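Local coordinates for protein esterase (Xanthomonas oryzae pv. oryzae, PDB 3H2G) that hydrolyses carboxylic esters as a cell-wall-degrading esterase (LipA) that the bacterium uses in its pathogenesis on rice, at residues A47-A52 with M152-S157; Y51-V56 with A61-V66; W84-E89 with L126-S131; R187-H192 with F197-S202. All blocks are in the same frame, centred on the assembly; numbering follows the deposited sequence.

Contact 1: A47-A52 with M152-S157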
# COMPACT_ATOMS: atom_id res chain seq x y z
N ALA A 47 5.35 14.00 -11.97
CA ALA A 47 4.84 15.20 -11.31
C ALA A 47 4.54 14.90 -9.85
O ALA A 47 4.35 13.74 -9.47
CB ALA A 47 3.58 15.69 -12.02
N GLU A 48 4.51 15.95 -9.04
CA GLU A 48 4.21 15.82 -7.62
C GLU A 48 3.13 16.85 -7.33
O GLU A 48 2.94 17.79 -8.10
CB GLU A 48 5.46 16.10 -6.78
CG GLU A 48 6.01 17.51 -6.93
CD GLU A 48 7.33 17.70 -6.21
OE1 GLU A 48 7.87 18.82 -6.25
OE2 GLU A 48 7.84 16.72 -5.62
N PHE A 49 2.42 16.67 -6.22
CA PHE A 49 1.37 17.61 -5.88
C PHE A 49 0.93 17.45 -4.43
O PHE A 49 1.21 16.44 -3.79
CB PHE A 49 0.18 17.41 -6.83
CG PHE A 49 -0.48 16.06 -6.73
CD1 PHE A 49 -1.55 15.85 -5.86
CD2 PHE A 49 -0.03 14.99 -7.50
CE1 PHE A 49 -2.15 14.59 -5.75
CE2 PHE A 49 -0.62 13.72 -7.40
CZ PHE A 49 -1.68 13.53 -6.52
N THR A 50 0.27 18.48 -3.91
CA THR A 50 -0.25 18.44 -2.54
C THR A 50 -1.73 18.75 -2.67
O THR A 50 -2.15 19.45 -3.59
CB THR A 50 0.43 19.47 -1.62
OG1 THR A 50 0.20 20.80 -2.12
CG2 THR A 50 1.93 19.21 -1.56
N TYR A 51 -2.53 18.22 -1.74
CA TYR A 51 -3.96 18.43 -1.82
C TYR A 51 -4.66 18.40 -0.47
O TYR A 51 -4.08 17.97 0.54
CB TYR A 51 -4.59 17.37 -2.73
CG TYR A 51 -4.32 15.95 -2.26
CD1 TYR A 51 -3.09 15.33 -2.49
CD2 TYR A 51 -5.30 15.23 -1.57
CE1 TYR A 51 -2.84 14.02 -2.04
CE2 TYR A 51 -5.06 13.93 -1.11
CZ TYR A 51 -3.83 13.33 -1.35
OH TYR A 51 -3.59 12.05 -0.91
N ALA A 52 -5.90 18.85 -0.46
CA ALA A 52 -6.71 18.87 0.74
C ALA A 52 -7.42 17.52 0.86
O ALA A 52 -7.89 16.97 -0.14
CB ALA A 52 -7.74 20.00 0.67
N MET A 152 -6.52 11.12 -6.19
CA MET A 152 -7.01 10.94 -7.55
C MET A 152 -7.84 12.15 -7.98
O MET A 152 -7.80 12.56 -9.14
CB MET A 152 -7.85 9.66 -7.63
CG MET A 152 -7.06 8.40 -7.34
SD MET A 152 -8.04 6.89 -7.57
CE MET A 152 -7.84 6.66 -9.28
N ARG A 153 -8.58 12.72 -7.04
CA ARG A 153 -9.39 13.90 -7.34
C ARG A 153 -8.47 15.07 -7.71
O ARG A 153 -8.70 15.75 -8.71
CB ARG A 153 -10.26 14.27 -6.14
CG ARG A 153 -11.41 13.31 -5.92
CD ARG A 153 -12.13 13.57 -4.60
NE ARG A 153 -13.40 12.86 -4.53
CZ ARG A 153 -14.09 12.67 -3.42
NH1 ARG A 153 -13.64 13.13 -2.26
NH2 ARG A 153 -15.25 12.03 -3.46
N ALA A 154 -7.43 15.28 -6.91
CA ALA A 154 -6.49 16.37 -7.15
C ALA A 154 -5.69 16.14 -8.43
O ALA A 154 -5.46 17.07 -9.20
CB ALA A 154 -5.55 16.52 -5.96
N ALA A 155 -5.28 14.89 -8.67
CA ALA A 155 -4.53 14.56 -9.87
C ALA A 155 -5.37 14.87 -11.11
O ALA A 155 -4.85 15.34 -12.12
CB ALA A 155 -4.13 13.09 -9.86
N ARG A 156 -6.67 14.60 -11.04
CA ARG A 156 -7.56 14.87 -12.16
C ARG A 156 -7.57 16.36 -12.50
O ARG A 156 -7.75 16.74 -13.66
CB ARG A 156 -8.98 14.37 -11.87
CG ARG A 156 -9.16 12.89 -12.17
CD ARG A 156 -10.55 12.39 -11.82
NE ARG A 156 -10.86 11.12 -12.46
CZ ARG A 156 -11.97 10.42 -12.25
NH1 ARG A 156 -12.89 10.88 -11.41
NH2 ARG A 156 -12.18 9.28 -12.88
N SER A 157 -7.39 17.20 -11.49
CA SER A 157 -7.36 18.64 -11.72
C SER A 157 -6.07 18.99 -12.46
O SER A 157 -6.07 19.82 -13.37
CB SER A 157 -7.42 19.39 -10.39
OG SER A 157 -8.67 19.17 -9.76
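A154 presents its methyl group to two aromatic side chains, F49 and Y51, and takes part in two of the three side-chain contacts of this buried meeting between a strand and a helix of the α/β-hydrolase fold. The packing is tightest at the aliphatic root of the tyrosine, where A154 CB lies 3.5 Å from Y51 CB. The same methyl is 3.9 Å from F49 CE1, so one methyl touches both side chains and meets both rings obliquely. F49 has CG between the backbone N and the carbonyl carbon (chi1 64°), a rotamer that brings its ring to A154 and A155, whereas Y51 touches A154 with CB and CG while its ring leads off toward strand 60-71. One residue further along the helix the fit is looser: A155 CB approaches F49 CZ at 4.2 Å, and nothing polar bridges the segments. The axes of the two short segments approach to 8.5 Å at 122°, consistent with the small alanine side chains facing the strand. Away from the strand, the partly exposed R153 and R156 turn to E196, the former by a salt bridge and the latter through the backbone carbonyl. Y51 OH finds its polar partner in S123 OG. Within the fold, helix 141-162 covers this face of the sheet, while strand 43-54 runs between strands 7-16 and 60-71; T50, pointing away from the helix, hydrogen-bonds T9.

Contact 2: Y51-V56 with A61-V66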
# COMPACT_ATOMS: atom_id res chain seq x y z
N TYR A 51 -2.53 18.22 -1.74
CA TYR A 51 -3.96 18.43 -1.82
C TYR A 51 -4.66 18.40 -0.47
O TYR A 51 -4.08 17.97 0.54
CB TYR A 51 -4.59 17.37 -2.73
CG TYR A 51 -4.32 15.95 -2.26
CD1 TYR A 51 -3.09 15.33 -2.49
CD2 TYR A 51 -5.30 15.23 -1.57
CE1 TYR A 51 -2.84 14.02 -2.04
CE2 TYR A 51 -5.06 13.93 -1.11
CZ TYR A 51 -3.83 13.33 -1.35
OH TYR A 51 -3.59 12.05 -0.91
N ALA A 52 -5.90 18.85 -0.46
CA ALA A 52 -6.71 18.87 0.74
C ALA A 52 -7.42 17.52 0.86
O ALA A 52 -7.89 16.97 -0.14
CB ALA A 52 -7.74 20.00 0.67
N THR A 53 -7.48 16.99 2.07
CA THR A 53 -8.14 15.71 2.31
C THR A 53 -8.66 15.72 3.74
O THR A 53 -8.79 16.78 4.35
CB THR A 53 -7.17 14.53 2.07
OG1 THR A 53 -7.88 13.29 2.16
CG2 THR A 53 -6.03 14.55 3.09
N ILE A 54 -8.96 14.54 4.29
CA ILE A 54 -9.47 14.47 5.66
C ILE A 54 -8.64 13.58 6.56
O ILE A 54 -7.95 12.67 6.10
CB ILE A 54 -10.92 13.95 5.71
CG1 ILE A 54 -11.04 12.65 4.92
CG2 ILE A 54 -11.88 15.02 5.17
CD1 ILE A 54 -12.37 11.93 5.09
N GLY A 55 -8.72 13.85 7.86
CA GLY A 55 -8.02 13.06 8.85
C GLY A 55 -8.90 11.88 9.23
O GLY A 55 -9.96 11.68 8.63
N VAL A 56 -8.49 11.12 10.24
CA VAL A 56 -9.25 9.95 10.65
C VAL A 56 -10.58 10.30 11.32
O VAL A 56 -11.45 9.45 11.46
CB VAL A 56 -8.44 9.04 11.61
CG1 VAL A 56 -7.12 8.64 10.95
CG2 VAL A 56 -8.18 9.76 12.92
N ALA A 61 -7.18 18.06 6.56
CA ALA A 61 -5.78 17.66 6.60
C ALA A 61 -5.23 17.80 5.18
O ALA A 61 -6.00 18.02 4.24
CB ALA A 61 -5.66 16.22 7.06
N THR A 62 -3.92 17.69 5.03
CA THR A 62 -3.30 17.79 3.71
C THR A 62 -2.46 16.54 3.48
O THR A 62 -2.15 15.80 4.42
CB THR A 62 -2.37 19.01 3.59
OG1 THR A 62 -1.25 18.85 4.47
CG2 THR A 62 -3.12 20.29 3.94
N ALA A 63 -2.11 16.30 2.23
CA ALA A 63 -1.29 15.16 1.85
C ALA A 63 -0.60 15.46 0.53
O ALA A 63 -0.96 16.41 -0.16
CB ALA A 63 -2.17 13.91 1.71
N SER A 64 0.40 14.66 0.20
CA SER A 64 1.12 14.84 -1.05
C SER A 64 0.93 13.59 -1.91
O SER A 64 0.40 12.59 -1.44
CB SER A 64 2.61 15.09 -0.77
OG SER A 64 3.19 14.03 -0.01
N GLY A 65 1.35 13.66 -3.16
CA GLY A 65 1.18 12.51 -4.03
C GLY A 65 2.08 12.56 -5.24
O GLY A 65 2.75 13.56 -5.49
N VAL A 66 2.10 11.46 -5.98
CA VAL A 66 2.91 11.36 -7.19
C VAL A 66 1.96 11.13 -8.36
O VAL A 66 0.93 10.48 -8.22
CB VAL A 66 3.93 10.18 -7.10
CG1 VAL A 66 3.20 8.86 -6.85
CG2 VAL A 66 4.75 10.10 -8.37
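Y51 and T53 pair with A63 and A61 across a β-hairpin, formed by the antiparallel strands 43-54 and 60-71 in the mixed sheet of this α/β hydrolase. Four backbone hydrogen bonds hold the segments together in two reciprocal pairs. Y51 N gives a bond of 2.9 Å to A63 O, reached nearly along the C=O axis, and A63 N returns one to Y51 O. Closer to the turn, T53 N donates to A61 O at 2.8 Å with an N-H...O angle of 166°. The bond coming back, A61 N to T53 O, is 3.0 Å long, but its donor stands above the carbonyl plane. A52 and T62 form the intervening non-hydrogen-bonded pair, where T62 CA makes a CA-H...O contact of 3.3 Å with Y51 O.

Apolar contacts gather on the face that bears Y51, T53, A61 and A63. The tyrosine ring reaches across to the neighbouring strand, with CZ 3.5 Å from A63 CB. T53 has OG1 anti to the backbone N (chi1 -173°), which leaves the hydroxyl to D150 of the covering helix 141-162 and turns CG2 toward A61 and A63. Where the first strand gives way to loop, A61 CB rests against the backbone of I54 and G55.

Polar groups on the second strand tie the hairpin to the loop after strand 119-123, as S64 OG hydrogen-bonds D124. The carbonyl of S64 meets the tyrosine ring at its edge, S64 O lying 3.6 Å from Y51 CE1.

Contact 3: W84-E89 with L126-S131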
# COMPACT_ATOMS: atom_id res chain seq x y z
N TRP A 84 -2.66 4.12 -7.10
CA TRP A 84 -1.68 3.21 -6.51
C TRP A 84 -1.44 3.39 -5.01
O TRP A 84 -1.36 4.51 -4.51
CB TRP A 84 -0.35 3.36 -7.26
CG TRP A 84 0.79 2.60 -6.65
CD1 TRP A 84 1.74 3.08 -5.79
CD2 TRP A 84 1.09 1.22 -6.85
NE1 TRP A 84 2.61 2.07 -5.44
CE2 TRP A 84 2.24 0.92 -6.07
CE3 TRP A 84 0.50 0.19 -7.61
CZ2 TRP A 84 2.80 -0.36 -6.04
CZ3 TRP A 84 1.07 -1.08 -7.57
CH2 TRP A 84 2.21 -1.34 -6.79
N GLY A 85 -1.31 2.26 -4.31
CA GLY A 85 -1.03 2.29 -2.89
C GLY A 85 0.40 1.83 -2.64
O GLY A 85 0.76 0.71 -3.01
N HIS A 86 1.22 2.67 -2.03
CA HIS A 86 2.61 2.30 -1.76
C HIS A 86 2.75 1.44 -0.51
O HIS A 86 1.85 1.40 0.33
CB HIS A 86 3.50 3.55 -1.65
CG HIS A 86 3.34 4.32 -0.37
ND1 HIS A 86 2.86 5.61 -0.32
CD2 HIS A 86 3.68 4.00 0.90
CE1 HIS A 86 2.90 6.05 0.92
NE2 HIS A 86 3.40 5.09 1.69
N PRO A 87 3.88 0.72 -0.37
CA PRO A 87 4.13 -0.15 0.79
C PRO A 87 4.50 0.60 2.06
O PRO A 87 4.61 1.83 2.07
CB PRO A 87 5.26 -1.05 0.29
CG PRO A 87 6.04 -0.13 -0.59
CD PRO A 87 4.94 0.56 -1.38
N THR A 88 4.70 -0.14 3.15
CA THR A 88 5.03 0.45 4.44
C THR A 88 6.18 1.45 4.35
O THR A 88 7.24 1.15 3.79
CB THR A 88 5.41 -0.63 5.47
OG1 THR A 88 4.39 -1.63 5.51
CG2 THR A 88 5.55 -0.01 6.87
N GLU A 89 5.96 2.64 4.89
CA GLU A 89 6.96 3.70 4.89
C GLU A 89 7.10 4.27 6.30
O GLU A 89 6.16 4.88 6.82
CB GLU A 89 6.55 4.81 3.92
CG GLU A 89 7.55 5.96 3.88
CD GLU A 89 8.91 5.52 3.40
OE1 GLU A 89 9.05 5.25 2.19
OE2 GLU A 89 9.85 5.43 4.23
N LEU A 126 -1.62 9.95 4.76
CA LEU A 126 -1.64 10.92 5.85
C LEU A 126 -0.41 10.72 6.72
O LEU A 126 -0.02 9.59 7.01
CB LEU A 126 -2.89 10.72 6.73
CG LEU A 126 -4.27 11.17 6.24
CD1 LEU A 126 -5.29 10.87 7.33
CD2 LEU A 126 -4.25 12.65 5.94
N GLY A 127 0.21 11.82 7.14
CA GLY A 127 1.37 11.73 8.01
C GLY A 127 2.71 11.47 7.35
O GLY A 127 3.73 11.39 8.03
N LEU A 128 2.72 11.31 6.03
CA LEU A 128 3.96 11.05 5.30
C LEU A 128 4.13 12.08 4.19
O LEU A 128 3.20 12.79 3.84
CB LEU A 128 3.93 9.64 4.71
CG LEU A 128 3.76 8.51 5.73
CD1 LEU A 128 3.56 7.19 5.00
CD2 LEU A 128 4.98 8.45 6.65
N GLY A 129 5.34 12.15 3.62
CA GLY A 129 5.58 13.12 2.57
C GLY A 129 5.36 14.53 3.08
O GLY A 129 5.85 14.88 4.15
N LYS A 130 4.60 15.33 2.34
CA LYS A 130 4.34 16.71 2.74
C LYS A 130 3.08 16.88 3.59
O LYS A 130 2.66 18.01 3.87
CB LYS A 130 4.24 17.61 1.51
CG LYS A 130 5.52 17.72 0.70
CD LYS A 130 5.29 18.65 -0.49
CE LYS A 130 6.55 18.81 -1.33
NZ LYS A 130 6.31 19.74 -2.48
N SER A 131 2.47 15.78 4.00
CA SER A 131 1.25 15.84 4.80
C SER A 131 1.45 16.54 6.14
O SER A 131 2.52 16.44 6.76
CB SER A 131 0.71 14.43 5.05
OG SER A 131 -0.40 14.46 5.93
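L128 rests its branched end against both H86 and E89, joining two loops that follow strands 79-85 and 119-123 of the α/β-hydrolase sheet. Its CG is anti to the carbonyl carbon (chi1 -59°), an orientation that carries both methyl groups across to the other loop. CD1 comes to the edge of the imidazole, in the ring plane, 3.9 Å from H86 NE2, the two side chains being inclined to one another. The histidine ring also stacks on Y125, whose hydroxyl hydrogen-bonds H86 O; H86 ND1 makes a weak hydrogen bond with S123 O. Y125 thus engages both the ring and the backbone of H86, while the leucine methyl closes against one edge.

E89 meets the same leucine with its root and its backbone. Its CB points at the opposing loop and lies 4.0 Å from L128 CD1, whereas the rest of the side chain bends at chi2 (62°) and leads away, so that OE2 accepts a hydrogen bond from L91 N. L128 CD2 lies 3.8 Å from E89 O, which is also hydrogen-bonded to Y237 OH of helix 231-246.

The leucine opens a type II' β-turn from L128 to S131, closed by a hydrogen bond of 3.1 Å from S131 N to L128 O. The side chain of H86 is close to, but not in contact with, the probable nucleophile elbow (G174, S176, G178), consistent with a place near the active site. Behind the turn, G127 N donates to S131 OG over 3.0 Å with an N-H...O angle of 165°.

Contact 4: R187-H192 with F197-S202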
# COMPACT_ATOMS: atom_id res chain seq x y z
N ARG A 187 -13.28 -0.88 -1.94
CA ARG A 187 -14.49 -1.06 -1.16
C ARG A 187 -15.26 0.25 -0.99
O ARG A 187 -16.48 0.29 -1.12
CB ARG A 187 -14.16 -1.64 0.22
CG ARG A 187 -15.39 -1.95 1.07
CD ARG A 187 -15.03 -2.56 2.41
NE ARG A 187 -14.24 -1.66 3.23
CZ ARG A 187 -13.85 -1.93 4.47
NH1 ARG A 187 -14.17 -3.10 5.03
NH2 ARG A 187 -13.13 -1.05 5.16
N GLU A 188 -14.53 1.33 -0.72
CA GLU A 188 -15.13 2.64 -0.52
C GLU A 188 -15.76 3.21 -1.79
O GLU A 188 -16.87 3.75 -1.76
CB GLU A 188 -14.09 3.62 0.02
CG GLU A 188 -14.59 5.04 0.27
CD GLU A 188 -15.73 5.11 1.27
OE1 GLU A 188 -15.83 4.22 2.14
OE2 GLU A 188 -16.52 6.07 1.20
N ILE A 189 -15.06 3.08 -2.92
CA ILE A 189 -15.59 3.59 -4.18
C ILE A 189 -16.85 2.83 -4.58
O ILE A 189 -17.85 3.43 -4.97
CB ILE A 189 -14.53 3.50 -5.30
CG1 ILE A 189 -13.38 4.48 -5.00
CG2 ILE A 189 -15.16 3.81 -6.65
CD1 ILE A 189 -12.25 4.45 -6.02
N GLU A 190 -16.82 1.50 -4.48
CA GLU A 190 -17.99 0.71 -4.84
C GLU A 190 -19.17 1.05 -3.93
O GLU A 190 -20.32 1.12 -4.39
CB GLU A 190 -17.67 -0.79 -4.75
CG GLU A 190 -16.73 -1.28 -5.84
CD GLU A 190 -16.44 -2.77 -5.74
OE1 GLU A 190 -17.22 -3.49 -5.08
OE2 GLU A 190 -15.44 -3.22 -6.34
N ALA A 191 -18.89 1.28 -2.66
CA ALA A 191 -19.95 1.58 -1.70
C ALA A 191 -20.55 2.99 -1.76
O ALA A 191 -21.68 3.19 -1.32
CB ALA A 191 -19.44 1.31 -0.29
N HIS A 192 -19.82 3.95 -2.32
CA HIS A 192 -20.31 5.33 -2.35
C HIS A 192 -20.01 6.20 -3.57
O HIS A 192 -20.79 7.10 -3.89
CB HIS A 192 -19.74 6.10 -1.14
CG HIS A 192 -20.12 5.53 0.19
ND1 HIS A 192 -21.38 5.67 0.73
CD2 HIS A 192 -19.39 4.86 1.11
CE1 HIS A 192 -21.41 5.10 1.92
NE2 HIS A 192 -20.22 4.60 2.17
N PHE A 197 -16.00 7.65 -9.97
CA PHE A 197 -14.91 6.80 -10.44
C PHE A 197 -15.43 5.53 -11.09
O PHE A 197 -15.97 4.65 -10.41
CB PHE A 197 -14.01 6.40 -9.26
CG PHE A 197 -13.39 7.57 -8.55
CD1 PHE A 197 -12.31 8.24 -9.12
CD2 PHE A 197 -13.88 8.00 -7.33
CE1 PHE A 197 -11.72 9.33 -8.46
CE2 PHE A 197 -13.30 9.09 -6.67
CZ PHE A 197 -12.22 9.75 -7.24
N HIS A 198 -15.28 5.43 -12.41
CA HIS A 198 -15.73 4.26 -13.15
C HIS A 198 -14.66 3.19 -12.99
O HIS A 198 -13.76 3.05 -13.82
CB HIS A 198 -15.93 4.60 -14.63
CG HIS A 198 -16.30 3.42 -15.48
ND1 HIS A 198 -17.00 2.34 -14.99
CD2 HIS A 198 -16.11 3.18 -16.80
CE1 HIS A 198 -17.22 1.48 -15.97
NE2 HIS A 198 -16.69 1.96 -17.08
N LEU A 199 -14.77 2.43 -11.90
CA LEU A 199 -13.81 1.38 -11.56
C LEU A 199 -14.03 0.13 -12.42
O LEU A 199 -15.09 -0.49 -12.36
CB LEU A 199 -13.96 1.05 -10.08
CG LEU A 199 -12.89 0.23 -9.37
CD1 LEU A 199 -11.52 0.88 -9.52
CD2 LEU A 199 -13.26 0.11 -7.90
N VAL A 200 -13.02 -0.23 -13.20
CA VAL A 200 -13.12 -1.40 -14.08
C VAL A 200 -12.16 -2.53 -13.73
O VAL A 200 -12.26 -3.62 -14.29
CB VAL A 200 -12.90 -1.01 -15.55
CG1 VAL A 200 -13.97 -0.03 -16.00
CG2 VAL A 200 -11.51 -0.40 -15.74
N ALA A 201 -11.23 -2.28 -12.81
CA ALA A 201 -10.27 -3.30 -12.42
C ALA A 201 -9.55 -2.94 -11.13
O ALA A 201 -9.22 -1.78 -10.89
CB ALA A 201 -9.24 -3.50 -13.54
N SER A 202 -9.30 -3.95 -10.31
CA SER A 202 -8.60 -3.77 -9.04
C SER A 202 -7.64 -4.94 -8.91
O SER A 202 -8.03 -6.09 -9.08
CB SER A 202 -9.59 -3.78 -7.87
OG SER A 202 -8.91 -3.61 -6.64
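I189, near the end of helix 177-192, faces F197 in the approach to strand 198-205 with a separation of 7.1 Å between I189 CA and F197 CA, and no backbone hydrogen bond links the segments. The contact closes the second half of a β-α-β crossover, in which strand 169-175, helix 177-192 and the parallel strand 198-205 follow one another as in other α/β hydrolases.

I189 makes most of the helix's contact. Its CG2 is anti to the backbone N and beside the carbonyl carbon, and touches the root of the phenylalanine, 3.9 Å from F197 CB. The other branch extends so that I189 CD1 reaches F197 CD2 at 4.1 Å, coming obliquely to the ring; the two side chains cross at about a right angle. Beyond this contact the ring packs on I149 and R156 of helix 141-162, and so lies where two helices meet over the sheet.

L199, two residues along, also turns toward the helix, and the branch carrying CD2 makes the looser packing, 4.3 Å from I189 CG2. E190 joins in through its aliphatic part, while its carboxylate is held elsewhere: OE1 accepts from Q325 N, and OE2 is hydrogen-bonded to both Q186 NE2 and T326 OG1. The amide of Q186 also hydrogen-bonds S202 OG through OE1, thereby connecting the helix to the strand by a polar route. On the apolar side, E190 CG and L199 CD2 lie 4.3 Å apart.

Overall arrangement
From the N terminus, residues 47-52 open the long loop that contact 1 closes at 152-157, bringing strand 43-54 under helix 141-162. Contact 2 starts from the same strand, sharing Y51 and A52, and closes early as a hairpin; contact 3, which joins the loops beyond two central strands, lies wholly within the longer loop. Contact 4 comes afterwards in series, closing the crossover that follows; no loops cross. Contacts 2 and 3 meet where S131 OG hydrogen-bonds T62 O and K130 N hydrogen-bonds S64 OG. Contact 4 adjoins contact 1 through F197 beside R156, but stays about 10 Å from contact 3 at nearest atoms.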